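ABC transporter, substrate binding protein (Polyamine) (Agrobacterium tumefaciens, PDB 4EUO) binds gamma-aminobutyric acid (GABA) selectively in the periplasm, probably as the solute-binding component of an ABC transporter. Local coordinates at residues N221-D226 with E287-A292; Y100-I105 with S280-Q285; S198-R203 with T260-V265; V142-L147 with K156-D161. All coordinates share one frame; numbering follows the deposited sequence.

Interaction 1 (N221-D226 with E287-A292). With ABU (gamma-amino-butanoic acid), chain E.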
loop_
_atom_site.group_PDB
_atom_site.type_symbol
_atom_site.label_atom_id
_atom_site.label_comp_id
_atom_site.label_asym_id
_atom_site.label_seq_id
_atom_site.Cartn_x
_atom_site.Cartn_y
_atom_site.Cartn_z
ATOM N N ASN A 221 -1.646 -4.400 -13.634
ATOM C CA ASN A 221 -1.285 -4.146 -12.213
ATOM C C ASN A 221 -2.045 -2.903 -11.763
ATOM O O ASN A 221 -2.213 -1.967 -12.545
ATOM C CB ASN A 221 0.210 -4.026 -12.051
ATOM C CG ASN A 221 0.824 -2.794 -12.655
ATOM O OD1 ASN A 221 0.988 -1.762 -11.984
ATOM N ND2 ASN A 221 1.275 -2.894 -13.935
ATOM N N ILE A 222 -2.499 -2.890 -10.501
ATOM C CA ILE A 222 -3.365 -1.830 -10.008
ATOM C C ILE A 222 -2.568 -0.942 -9.082
ATOM O O ILE A 222 -2.125 -1.393 -8.012
ATOM C CB ILE A 222 -4.580 -2.441 -9.321
ATOM C CG1 ILE A 222 -5.387 -3.330 -10.290
ATOM C CG2 ILE A 222 -5.459 -1.324 -8.692
ATOM C CD1 ILE A 222 -6.340 -4.256 -9.520
ATOM N N THR A 223 -2.386 0.331 -9.463
ATOM C CA THR A 223 -1.568 1.236 -8.657
ATOM C C THR A 223 -2.353 1.968 -7.605
ATOM O O THR A 223 -3.569 2.196 -7.726
ATOM C CB THR A 223 -0.869 2.301 -9.517
ATOM O OG1 THR A 223 -1.855 3.144 -10.109
ATOM C CG2 THR A 223 -0.048 1.706 -10.599
ATOM N N ALA A 224 -1.642 2.339 -6.538
ATOM C CA ALA A 224 -2.150 3.150 -5.451
ATOM C C ALA A 224 -0.940 3.734 -4.732
ATOM O O ALA A 224 0.196 3.500 -5.156
ATOM C CB ALA A 224 -3.040 2.330 -4.507
ATOM N N ALA A 225 -1.166 4.535 -3.683
ATOM C CA ALA A 225 -0.041 5.076 -2.950
ATOM C C ALA A 225 -0.366 5.107 -1.495
ATOM O O ALA A 225 -1.533 5.256 -1.108
ATOM C CB ALA A 225 0.323 6.486 -3.439
ATOM N N ASP A 226 0.673 4.998 -0.673
ATOM C CA ASP A 226 0.532 5.247 0.756
ATOM C C ASP A 226 0.887 6.703 1.014
ATOM O O ASP A 226 1.542 7.368 0.187
ATOM C CB ASP A 226 1.420 4.342 1.593
ATOM C CG ASP A 226 0.816 2.969 1.879
ATOM O OD1 ASP A 226 -0.178 2.593 1.223
ATOM O OD2 ASP A 226 1.324 2.277 2.807
ATOM N N GLU A 287 2.991 -0.853 -19.385
ATOM C CA GLU A 287 2.489 -1.522 -20.614
ATOM C C GLU A 287 0.998 -1.827 -20.488
ATOM O O GLU A 287 0.191 -1.538 -21.383
ATOM C CB GLU A 287 3.253 -2.832 -20.855
ATOM C CG GLU A 287 3.045 -3.467 -22.221
ATOM C CD GLU A 287 4.167 -4.424 -22.581
ATOM O OE1 GLU A 287 5.221 -3.946 -23.064
ATOM O OE2 GLU A 287 4.015 -5.642 -22.336
ATOM N N SER A 288 0.618 -2.392 -19.339
ATOM C CA SER A 288 -0.769 -2.730 -19.075
ATOM C C SER A 288 -0.921 -2.475 -17.589
ATOM O O SER A 288 -0.541 -3.300 -16.759
ATOM C CB SER A 288 -1.016 -4.200 -19.380
ATOM O OG SER A 288 -2.351 -4.518 -19.047
ATOM N N GLN A 289 -1.446 -1.306 -17.262
ATOM C CA GLN A 289 -1.563 -0.864 -15.871
ATOM C C GLN A 289 -2.903 -0.164 -15.667
ATOM O O GLN A 289 -3.415 0.529 -16.564
ATOM C CB GLN A 289 -0.412 0.106 -15.574
ATOM C CG GLN A 289 -0.321 0.575 -14.112
ATOM C CD GLN A 289 0.937 1.320 -13.875
ATOM O OE1 GLN A 289 1.118 2.437 -14.377
ATOM N NE2 GLN A 289 1.842 0.769 -13.082
ATOM N N VAL A 290 -3.444 -0.307 -14.454
ATOM C CA VAL A 290 -4.722 0.303 -14.041
ATOM C C VAL A 290 -4.421 1.190 -12.837
ATOM O O VAL A 290 -3.681 0.775 -11.946
ATOM C CB VAL A 290 -5.710 -0.834 -13.688
ATOM C CG1 VAL A 290 -7.018 -0.280 -13.127
ATOM C CG2 VAL A 290 -5.992 -1.712 -14.909
ATOM N N ASN A 291 -4.977 2.390 -12.768
ATOM C CA ASN A 291 -4.712 3.263 -11.652
ATOM C C ASN A 291 -5.916 3.304 -10.744
ATOM O O ASN A 291 -6.966 3.786 -11.157
ATOM C CB ASN A 291 -4.363 4.663 -12.181
ATOM C CG ASN A 291 -3.217 4.619 -13.166
ATOM O OD1 ASN A 291 -3.361 5.000 -14.334
ATOM N ND2 ASN A 291 -2.069 4.117 -12.751
ATOM N N ALA A 292 -5.809 2.792 -9.516
ATOM C CA ALA A 292 -6.924 2.898 -8.599
ATOM C C ALA A 292 -7.145 4.352 -8.238
ATOM O O ALA A 292 -6.197 5.155 -8.180
ATOM C CB ALA A 292 -6.693 2.059 -7.342
HETATM N N ABU E . -0.451 -0.065 1.920
HETATM C CD ABU E . 0.692 -0.688 1.241
HETATM C CB ABU E . 1.613 -1.377 2.218
HETATM C CG ABU E . 2.768 -1.964 1.481
HETATM C C ABU E . 3.714 -2.808 2.309
HETATM O O ABU E . 4.529 -3.635 1.659
HETATM O OXT ABU E . 3.677 -2.847 3.619
HETATM O O HOH W 1 -3.377 5.052 -8.718
#

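Interaction 2 (Y100-I105 with S280-Q285). With ABU (gamma-amino-butanoic acid), chain E.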
loop_
_atom_site.group_PDB
_atom_site.type_symbol
_atom_site.label_atom_id
_atom_site.label_comp_id
_atom_site.label_asym_id
_atom_site.label_seq_id
_atom_site.Cartn_x
_atom_site.Cartn_y
_atom_site.Cartn_z
ATOM N N TYR A 100 4.705 4.784 -3.845
ATOM C CA TYR A 100 3.751 4.422 -4.878
ATOM C C TYR A 100 3.913 2.942 -5.135
ATOM O O TYR A 100 5.044 2.441 -5.231
ATOM C CB TYR A 100 4.038 5.305 -6.096
ATOM C CG TYR A 100 3.128 5.145 -7.285
ATOM C CD1 TYR A 100 1.951 5.870 -7.385
ATOM C CD2 TYR A 100 3.505 4.368 -8.378
ATOM C CE1 TYR A 100 1.158 5.820 -8.531
ATOM C CE2 TYR A 100 2.705 4.289 -9.524
ATOM C CZ TYR A 100 1.554 5.043 -9.600
ATOM O OH TYR A 100 0.795 5.034 -10.751
ATOM N N TYR A 101 2.802 2.201 -5.221
ATOM C CA TYR A 101 2.902 0.752 -5.324
ATOM C C TYR A 101 1.855 0.193 -6.246
ATOM O O TYR A 101 0.936 0.905 -6.653
ATOM C CB TYR A 101 2.751 0.116 -3.917
ATOM C CG TYR A 101 1.389 0.257 -3.277
ATOM C CD1 TYR A 101 0.411 -0.719 -3.448
ATOM C CD2 TYR A 101 1.083 1.356 -2.472
ATOM C CE1 TYR A 101 -0.841 -0.596 -2.845
ATOM C CE2 TYR A 101 -0.167 1.493 -1.874
ATOM C CZ TYR A 101 -1.116 0.508 -2.052
ATOM O OH TYR A 101 -2.343 0.590 -1.446
ATOM N N SER A 102 1.935 -1.127 -6.487
ATOM C CA SER A 102 0.926 -1.819 -7.250
ATOM C C SER A 102 0.480 -3.080 -6.549
ATOM O O SER A 102 1.286 -3.716 -5.860
ATOM C CB SER A 102 1.495 -2.298 -8.586
ATOM O OG SER A 102 1.789 -1.180 -9.400
ATOM N N PHE A 103 -0.772 -3.459 -6.776
ATOM C CA PHE A 103 -1.215 -4.814 -6.538
ATOM C C PHE A 103 -0.869 -5.582 -7.822
ATOM O O PHE A 103 -1.217 -5.136 -8.924
ATOM C CB PHE A 103 -2.711 -4.910 -6.297
ATOM C CG PHE A 103 -3.088 -4.349 -4.963
ATOM C CD1 PHE A 103 -2.893 -5.090 -3.803
ATOM C CD2 PHE A 103 -3.627 -3.084 -4.862
ATOM C CE1 PHE A 103 -3.229 -4.546 -2.553
ATOM C CE2 PHE A 103 -3.951 -2.550 -3.620
ATOM C CZ PHE A 103 -3.781 -3.298 -2.472
ATOM N N VAL A 104 -0.169 -6.688 -7.671
ATOM C CA VAL A 104 0.275 -7.555 -8.761
ATOM C C VAL A 104 -0.129 -8.968 -8.474
ATOM O O VAL A 104 -0.525 -9.319 -7.348
ATOM C CB VAL A 104 1.810 -7.476 -8.909
ATOM C CG1 VAL A 104 2.242 -6.056 -9.281
ATOM C CG2 VAL A 104 2.512 -7.914 -7.615
ATOM N N ILE A 105 0.020 -9.828 -9.493
ATOM C CA ILE A 105 -0.310 -11.229 -9.298
ATOM C C ILE A 105 0.976 -11.964 -8.975
ATOM O O ILE A 105 1.790 -12.249 -9.877
ATOM C CB ILE A 105 -1.041 -11.820 -10.517
ATOM C CG1 ILE A 105 -2.304 -10.985 -10.826
ATOM C CG2 ILE A 105 -1.410 -13.280 -10.235
ATOM C CD1 ILE A 105 -3.029 -11.396 -12.136
ATOM N N SER A 280 12.265 -1.281 -13.007
ATOM C CA SER A 280 11.340 -2.310 -12.531
ATOM C C SER A 280 10.272 -1.786 -11.562
ATOM O O SER A 280 9.453 -2.586 -11.102
ATOM C CB SER A 280 12.142 -3.406 -11.828
ATOM O OG SER A 280 12.785 -2.900 -10.666
ATOM N N LEU A 281 10.335 -0.500 -11.189
ATOM C CA LEU A 281 9.432 0.057 -10.184
ATOM C C LEU A 281 8.036 0.243 -10.742
ATOM O O LEU A 281 7.858 0.366 -11.963
ATOM C CB LEU A 281 9.992 1.355 -9.608
ATOM C CG LEU A 281 11.411 1.293 -8.998
ATOM C CD1 LEU A 281 11.817 2.633 -8.520
ATOM C CD2 LEU A 281 11.543 0.226 -7.879
ATOM N N PRO A 282 7.006 0.266 -9.878
ATOM C CA PRO A 282 5.619 0.316 -10.383
ATOM C C PRO A 282 5.312 1.455 -11.333
ATOM O O PRO A 282 4.509 1.264 -12.237
ATOM C CB PRO A 282 4.782 0.482 -9.113
ATOM C CG PRO A 282 5.601 -0.163 -8.071
ATOM C CD PRO A 282 7.047 0.045 -8.419
ATOM N N ASP A 283 5.947 2.610 -11.159
ATOM C CA ASP A 283 5.666 3.734 -12.059
ATOM C C ASP A 283 6.243 3.556 -13.474
ATOM O O ASP A 283 5.947 4.374 -14.356
ATOM C CB ASP A 283 6.085 5.056 -11.413
ATOM C CG ASP A 283 7.545 5.200 -11.081
ATOM O OD1 ASP A 283 8.286 4.181 -11.158
ATOM O OD2 ASP A 283 7.950 6.322 -10.647
ATOM N N GLN A 284 7.024 2.487 -13.700
ATOM C CA GLN A 284 7.555 2.111 -15.010
ATOM C C GLN A 284 6.855 0.884 -15.592
ATOM O O GLN A 284 7.117 0.533 -16.746
ATOM C CB GLN A 284 9.068 1.844 -14.943
ATOM C CG GLN A 284 9.872 3.054 -14.464
ATOM C CD GLN A 284 9.840 4.194 -15.447
ATOM O OE1 GLN A 284 9.943 3.999 -16.659
ATOM N NE2 GLN A 284 9.682 5.406 -14.947
ATOM N N GLN A 285 5.974 0.206 -14.822
ATOM C CA GLN A 285 5.316 -1.021 -15.272
ATOM C C GLN A 285 4.000 -0.640 -15.914
ATOM O O GLN A 285 2.923 -1.060 -15.490
ATOM C CB GLN A 285 5.111 -1.963 -14.067
ATOM C CG GLN A 285 6.436 -2.348 -13.386
ATOM C CD GLN A 285 7.231 -3.445 -14.062
ATOM O OE1 GLN A 285 8.245 -3.931 -13.508
ATOM N NE2 GLN A 285 6.748 -3.967 -15.178
HETATM N N ABU E . -0.451 -0.065 1.920
HETATM C CD ABU E . 0.692 -0.688 1.241
HETATM C CB ABU E . 1.613 -1.377 2.218
HETATM C CG ABU E . 2.768 -1.964 1.481
HETATM C C ABU E . 3.714 -2.808 2.309
HETATM O O ABU E . 4.529 -3.635 1.659
HETATM O OXT ABU E . 3.677 -2.847 3.619
#

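Interaction 3 (S198-R203 with T260-V265). With ABU (gamma-amino-butanoic acid), chain E.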
loop_
_atom_site.group_PDB
_atom_site.type_symbol
_atom_site.label_atom_id
_atom_site.label_comp_id
_atom_site.label_asym_id
_atom_site.label_seq_id
_atom_site.Cartn_x
_atom_site.Cartn_y
_atom_site.Cartn_z
ATOM N N SER A 198 -3.363 -11.613 -5.332
ATOM C CA SER A 198 -3.145 -10.175 -5.544
ATOM C C SER A 198 -2.436 -9.613 -4.321
ATOM O O SER A 198 -3.010 -9.617 -3.230
ATOM C CB SER A 198 -4.464 -9.469 -5.747
ATOM O OG SER A 198 -4.170 -8.083 -5.862
ATOM N N VAL A 199 -1.199 -9.179 -4.485
ATOM C CA VAL A 199 -0.349 -8.796 -3.370
ATOM C C VAL A 199 0.362 -7.488 -3.640
ATOM O O VAL A 199 0.493 -7.054 -4.793
ATOM C CB VAL A 199 0.719 -9.913 -3.099
ATOM C CG1 VAL A 199 0.031 -11.223 -2.688
ATOM C CG2 VAL A 199 1.570 -10.159 -4.343
ATOM N N TRP A 200 0.874 -6.856 -2.576
ATOM C CA TRP A 200 1.660 -5.638 -2.701
ATOM C C TRP A 200 2.960 -6.002 -3.397
ATOM O O TRP A 200 3.645 -6.947 -2.971
ATOM C CB TRP A 200 1.934 -5.047 -1.319
ATOM C CG TRP A 200 0.744 -4.526 -0.586
ATOM C CD1 TRP A 200 -0.313 -3.849 -1.112
ATOM C CD2 TRP A 200 0.554 -4.531 0.834
ATOM N NE1 TRP A 200 -1.177 -3.444 -0.102
ATOM C CE2 TRP A 200 -0.654 -3.838 1.105
ATOM C CE3 TRP A 200 1.290 -5.050 1.910
ATOM C CZ2 TRP A 200 -1.150 -3.673 2.406
ATOM C CZ3 TRP A 200 0.831 -4.834 3.203
ATOM C CH2 TRP A 200 -0.391 -4.177 3.439
ATOM N N ASN A 201 3.352 -5.243 -4.446
ATOM C CA ASN A 201 4.494 -5.670 -5.245
ATOM C C ASN A 201 5.789 -5.806 -4.464
ATOM O O ASN A 201 6.565 -6.747 -4.696
ATOM C CB ASN A 201 4.661 -4.782 -6.475
ATOM C CG ASN A 201 5.194 -3.402 -6.158
ATOM O OD1 ASN A 201 4.448 -2.503 -5.724
ATOM N ND2 ASN A 201 6.508 -3.225 -6.318
ATOM N N GLY A 202 6.032 -4.888 -3.555
ATOM C CA GLY A 202 7.266 -4.879 -2.796
ATOM C C GLY A 202 7.388 -6.083 -1.885
ATOM O O GLY A 202 8.509 -6.500 -1.559
ATOM N N ARG A 203 6.269 -6.708 -1.503
ATOM C CA ARG A 203 6.354 -7.912 -0.672
ATOM C C ARG A 203 6.935 -9.073 -1.477
ATOM O O ARG A 203 7.607 -9.935 -0.894
ATOM C CB ARG A 203 4.986 -8.260 -0.127
ATOM C CG ARG A 203 4.461 -7.215 0.849
ATOM C CD ARG A 203 5.182 -7.314 2.195
ATOM N NE ARG A 203 4.868 -6.151 3.033
ATOM C CZ ARG A 203 5.107 -6.093 4.338
ATOM N NH1 ARG A 203 5.613 -7.141 4.972
ATOM N NH2 ARG A 203 4.765 -5.016 5.037
ATOM N N THR A 260 12.978 -1.358 -1.301
ATOM C CA THR A 260 11.687 -2.054 -1.267
ATOM C C THR A 260 11.143 -2.559 -2.583
ATOM O O THR A 260 10.324 -3.469 -2.573
ATOM C CB THR A 260 10.586 -1.131 -0.720
ATOM O OG1 THR A 260 10.484 0.025 -1.559
ATOM C CG2 THR A 260 10.801 -0.735 0.723
ATOM N N GLY A 261 11.469 -1.897 -3.686
ATOM C CA GLY A 261 10.821 -2.173 -4.962
ATOM C C GLY A 261 9.569 -1.318 -5.172
ATOM O O GLY A 261 8.873 -1.493 -6.163
ATOM N N TYR A 262 9.307 -0.360 -4.274
ATOM C CA TYR A 262 8.198 0.590 -4.438
ATOM C C TYR A 262 8.752 1.820 -5.148
ATOM O O TYR A 262 9.969 2.035 -5.142
ATOM C CB TYR A 262 7.584 0.982 -3.076
ATOM C CG TYR A 262 6.823 -0.171 -2.457
ATOM C CD1 TYR A 262 5.870 -0.865 -3.187
ATOM C CD2 TYR A 262 7.108 -0.612 -1.160
ATOM C CE1 TYR A 262 5.177 -1.937 -2.636
ATOM C CE2 TYR A 262 6.431 -1.692 -0.603
ATOM C CZ TYR A 262 5.488 -2.363 -1.361
ATOM O OH TYR A 262 4.884 -3.490 -0.891
ATOM N N ALA A 263 7.885 2.604 -5.788
ATOM C CA ALA A 263 8.337 3.797 -6.493
ATOM C C ALA A 263 8.363 4.994 -5.565
ATOM O O ALA A 263 7.514 5.147 -4.674
ATOM C CB ALA A 263 7.443 4.073 -7.693
ATOM N N PRO A 264 9.348 5.888 -5.755
ATOM C CA PRO A 264 9.404 7.099 -4.934
ATOM C C PRO A 264 8.312 8.096 -5.307
ATOM O O PRO A 264 7.776 8.069 -6.426
ATOM C CB PRO A 264 10.797 7.650 -5.214
ATOM C CG PRO A 264 11.148 7.137 -6.557
ATOM C CD PRO A 264 10.430 5.841 -6.763
ATOM N N VAL A 265 8.015 8.984 -4.364
ATOM C CA VAL A 265 7.032 10.055 -4.486
ATOM C C VAL A 265 7.658 11.427 -4.303
ATOM O O VAL A 265 7.009 12.380 -3.898
ATOM C CB VAL A 265 5.764 9.810 -3.626
ATOM C CG1 VAL A 265 4.942 8.649 -4.232
ATOM C CG2 VAL A 265 6.148 9.505 -2.179
HETATM N N ABU E . -0.451 -0.065 1.920
HETATM C CD ABU E . 0.692 -0.688 1.241
HETATM C CB ABU E . 1.613 -1.377 2.218
HETATM C CG ABU E . 2.768 -1.964 1.481
HETATM C C ABU E . 3.714 -2.808 2.309
HETATM O O ABU E . 4.529 -3.635 1.659
HETATM O OXT ABU E . 3.677 -2.847 3.619
HETATM O O HOH W 2 10.169 -4.663 0.133
#

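Interaction 4 (V142-L147 with K156-D161)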
loop_
_atom_site.group_PDB
_atom_site.type_symbol
_atom_site.label_atom_id
_atom_site.label_comp_id
_atom_site.label_asym_id
_atom_site.label_seq_id
_atom_site.Cartn_x
_atom_site.Cartn_y
_atom_site.Cartn_z
ATOM N N VAL A 142 -9.126 -5.102 -4.605
ATOM C CA VAL A 142 -9.807 -6.379 -4.877
ATOM C C VAL A 142 -11.050 -6.163 -5.724
ATOM O O VAL A 142 -11.287 -6.915 -6.691
ATOM C CB VAL A 142 -10.149 -7.123 -3.584
ATOM C CG1 VAL A 142 -10.931 -8.377 -3.929
ATOM C CG2 VAL A 142 -8.884 -7.515 -2.848
ATOM N N ILE A 143 -11.858 -5.154 -5.402
ATOM C CA ILE A 143 -13.067 -4.899 -6.187
ATOM C C ILE A 143 -12.670 -4.575 -7.632
ATOM O O ILE A 143 -13.268 -5.107 -8.565
ATOM C CB ILE A 143 -13.870 -3.775 -5.496
ATOM C CG1 ILE A 143 -14.546 -4.329 -4.220
ATOM C CG2 ILE A 143 -14.911 -3.157 -6.478
ATOM C CD1 ILE A 143 -14.995 -3.290 -3.231
ATOM N N GLU A 144 -11.658 -3.725 -7.827
ATOM C CA GLU A 144 -11.210 -3.401 -9.172
ATOM C C GLU A 144 -10.686 -4.646 -9.895
ATOM O O GLU A 144 -11.030 -4.864 -11.058
ATOM C CB GLU A 144 -10.110 -2.331 -9.133
ATOM C CG GLU A 144 -10.561 -0.921 -8.728
ATOM C CD GLU A 144 -10.682 -0.621 -7.247
ATOM O OE1 GLU A 144 -10.589 -1.542 -6.401
ATOM O OE2 GLU A 144 -10.833 0.585 -6.938
ATOM N N ALA A 145 -9.925 -5.498 -9.212
ATOM C CA ALA A 145 -9.427 -6.710 -9.858
ATOM C C ALA A 145 -10.590 -7.608 -10.284
ATOM O O ALA A 145 -10.540 -8.178 -11.392
ATOM C CB ALA A 145 -8.487 -7.447 -8.922
ATOM N N ALA A 146 -11.626 -7.758 -9.439
ATOM C CA ALA A 146 -12.794 -8.575 -9.797
ATOM C C ALA A 146 -13.483 -7.986 -11.042
ATOM O O ALA A 146 -13.872 -8.741 -11.950
ATOM C CB ALA A 146 -13.764 -8.594 -8.624
ATOM N N LEU A 147 -13.612 -6.666 -11.115
ATOM C CA LEU A 147 -14.268 -6.031 -12.246
ATOM C C LEU A 147 -13.438 -6.213 -13.501
ATOM O O LEU A 147 -14.009 -6.526 -14.566
ATOM C CB LEU A 147 -14.530 -4.553 -11.927
ATOM C CG LEU A 147 -15.626 -4.321 -10.887
ATOM C CD1 LEU A 147 -15.524 -2.941 -10.281
ATOM C CD2 LEU A 147 -17.030 -4.578 -11.475
ATOM N N LYS A 156 -13.066 2.381 -17.435
ATOM C CA LYS A 156 -14.492 2.407 -17.097
ATOM C C LYS A 156 -14.791 1.824 -15.704
ATOM O O LYS A 156 -15.936 1.504 -15.411
ATOM C CB LYS A 156 -15.312 1.644 -18.158
ATOM C CG LYS A 156 -15.134 2.183 -19.587
ATOM C CD LYS A 156 -16.320 3.023 -20.056
ATOM C CE LYS A 156 -17.391 2.200 -20.739
ATOM N NZ LYS A 156 -18.569 3.030 -21.108
ATOM N N LEU A 157 -13.792 1.745 -14.828
ATOM C CA LEU A 157 -14.016 1.167 -13.508
ATOM C C LEU A 157 -14.885 2.011 -12.605
ATOM O O LEU A 157 -15.643 1.456 -11.824
ATOM C CB LEU A 157 -12.679 0.944 -12.789
ATOM C CG LEU A 157 -11.895 -0.254 -13.305
ATOM C CD1 LEU A 157 -10.471 -0.188 -12.788
ATOM C CD2 LEU A 157 -12.547 -1.593 -12.870
ATOM N N TYR A 158 -14.745 3.343 -12.682
ATOM C CA TYR A 158 -15.431 4.236 -11.762
ATOM C C TYR A 158 -16.611 4.970 -12.385
ATOM O O TYR A 158 -16.498 5.422 -13.528
ATOM C CB TYR A 158 -14.460 5.240 -11.142
ATOM C CG TYR A 158 -13.314 4.565 -10.429
ATOM C CD1 TYR A 158 -13.477 4.055 -9.152
ATOM C CD2 TYR A 158 -12.089 4.371 -11.061
ATOM C CE1 TYR A 158 -12.456 3.364 -8.510
ATOM C CE2 TYR A 158 -11.068 3.639 -10.447
ATOM C CZ TYR A 158 -11.259 3.148 -9.167
ATOM O OH TYR A 158 -10.231 2.493 -8.535
ATOM N N PRO A 159 -17.740 5.107 -11.674
ATOM C CA PRO A 159 -18.002 4.617 -10.310
ATOM C C PRO A 159 -18.076 3.107 -10.248
ATOM O O PRO A 159 -18.511 2.461 -11.189
ATOM C CB PRO A 159 -19.335 5.280 -9.940
ATOM C CG PRO A 159 -20.036 5.451 -11.262
ATOM C CD PRO A 159 -18.934 5.772 -12.252
ATOM N N LEU A 160 -17.653 2.540 -9.138
ATOM C CA LEU A 160 -17.598 1.098 -9.026
ATOM C C LEU A 160 -18.956 0.433 -9.084
ATOM O O LEU A 160 -19.880 0.891 -8.423
ATOM C CB LEU A 160 -16.935 0.707 -7.708
ATOM C CG LEU A 160 -15.475 1.116 -7.548
ATOM C CD1 LEU A 160 -15.057 0.897 -6.103
ATOM C CD2 LEU A 160 -14.546 0.402 -8.551
ATOM N N ASP A 161 -19.058 -0.682 -9.824
ATOM C CA ASP A 161 -20.263 -1.494 -9.817
ATOM C C ASP A 161 -20.034 -2.583 -8.749
ATOM O O ASP A 161 -19.485 -3.665 -9.023
ATOM C CB ASP A 161 -20.523 -2.076 -11.195
ATOM C CG ASP A 161 -21.841 -2.799 -11.316
ATOM O OD1 ASP A 161 -22.387 -3.209 -10.268
ATOM O OD2 ASP A 161 -22.240 -3.094 -12.469
#

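Interaction 1 (N221-D226 with E287-A292)
With chi1 at 69°, N221 holds its amide between its own backbone N and carbonyl carbon, while Q289 CG is anti to its backbone N; the bridge N221-Q289 already sets both side chains on one face, and these torsions bring their amides together. Q289 NE2 donates to N221 OD1 (2.9 Å) in the carbonyl plane, on a lone pair, although the amide planes are 75° apart. OD1 also accepts from S102 OG, ND2 is held by W218 O and Q285 O, and NE2 has a second acceptor in P282 O. Parallel bridges continue through I222-V290 and T223-N291, adding strand 289-291 beside strand 215-229 of the mixed sheet in this periplasmic binding-protein fold. V290 N to N221 O and T223 N to V290 O are both 2.8 Å. On the amide-bearing face N291 ND2 gives T223 OG1 a nearly straight bond (2.8 Å, 176° at hydrogen), and a water joins OG1 to A292 O. I222, on the opposite face with V290, packs CG2 against A292 CB just past the strand (3.8 Å).

Interaction 2 (Y100-I105 with S280-Q285)
From CB, the Y100 side chain runs out toward the loop 280-285, its CG anti to the backbone N (chi1 -178°), which brings CD2 and CE2 obliquely up to P282 and D283. CD2 is the first ring atom to make contact, 4.2 Å from P282 CB and 4.0 Å from D283 CB. Next, CE2 lies 3.9 Å from D283 CA, the ring and carboxylate planes being 48° apart. At the tip, OH makes a weak hydrogen bond to T223 OG1. The loop leads from helix 275-278 to strand 289-291, and its 3-10 turn at 282-284 places P282 over strand 96-107, a strand of the mixed sheet of this solute-binding protein. The proline ring rests on the strand: CB touches S102 OG, which is bonded to N221 OD1, at 3.4 Å, and CG approaches Y101 CA at 4.0 Å. Y101 points the other way, into the pocket, where one ring face takes CD of the bound GABA 3.9 Å above its plane, toward the rim.

Interaction 3 (S198-R203 with T260-V265)
Y262 reaches across to W200, N201 and G202 at a strand-to-helix junction in the ligand pocket of this class D periplasmic binding protein, where strand 196-200 passes directly into helix 201-209. Its CG is anti to the carbonyl carbon (chi1 -70°), and the ring comes in so close that CE1 lies 3.2 Å from G202 N; it packs directly on the G202 backbone, Y262 CZ to G202 CA being 3.4 Å. N201 slides past the tyrosine in the opposite direction, its amide nearly perpendicular to the ring (88°), with OD1 at the ring edge. That oxygen also accepts from S102 N, while ND2 donates to G261 O at 2.9 Å. This bond is bent, and the donor sits well above the carbonyl plane. G261, with positive phi, turns the chain just after helix 250-260, and T260 OG1 accepts from Y262 N in an ST turn. The GABA carboxylate is met by R203 and Y262. R203, bent at chi2 (-74°), presents its guanidinium edge: NE bonds to ligand O at 2.9 Å and NH2 to OXT at 2.8 Å, a fork that should fix the carboxylate's rotation. W200 lays one indole face against the aliphatic chain, with ligand CB 3.3 Å above the ring centre. The tyrosine adds its own donor, Y262 OH standing 2.6 Å from ligand O.

Interaction 4 (V142-L147 with K156-D161)
E144 and Y158 cross at about a right angle, carboxylate and ring planes 62° apart, and Y158 OH donates to E144 OE2 at 2.6 Å. The hydroxyl meets the anti side of that oxygen, 18° out of the carboxylate plane, while OE2 lies at the ring edge. The bend of the glutamate at chi2 (83°) turns its carboxylate toward the tyrosine. W297 NE1 also donates to OE2, G141 N binds OE1, and Y158 OH in turn accepts from D293 N, so the buried carboxylate has several donors around it, which would favour its ionised form. The contact is a helix-loop packing inside one lobe of the binding protein: helix 142-149 is met by the connection that leads on to helix 162-170, in which a cis peptide bond precedes P159 and D161 forms the N-cap, its OD1 taking R164 N. Leucines and I143 make the apolar part. L147 and L157 run obliquely to each other, CB to CD2 at 3.7 Å. L160 lies about perpendicular to both I143 and L147, its CD2 3.9 Å from L147 CD1 and its CD1 4.1 Å from I143 CG2. At the loop's far end, L147 CD2 packs on D161 O at 3.6 Å.

In the fold
Interactions 1, 2 and 3 converge on the GABA site from neighbouring strands of one sheet. Interaction 1 contributes D226, whose OD1 accepts from the ligand N at 2.8 Å; interaction 2 contributes the Y101 ring and interaction 3 the carboxylate donors, so the contacts address both ends of the ligand. The centres of 1 and 2 are about 7 Å apart, those of 2 and 3 about 6 Å. Backbone pairs join them: I222 O to F103 N at 2.8 Å, S102 O to N201 N at 2.9 Å. Interaction 4 lies farther out, the E144 side chain about 13 Å from the ligand at the nearest atoms, but touches interaction 1 through V290 CG1 and L157 CD1, 3.5 Å apart.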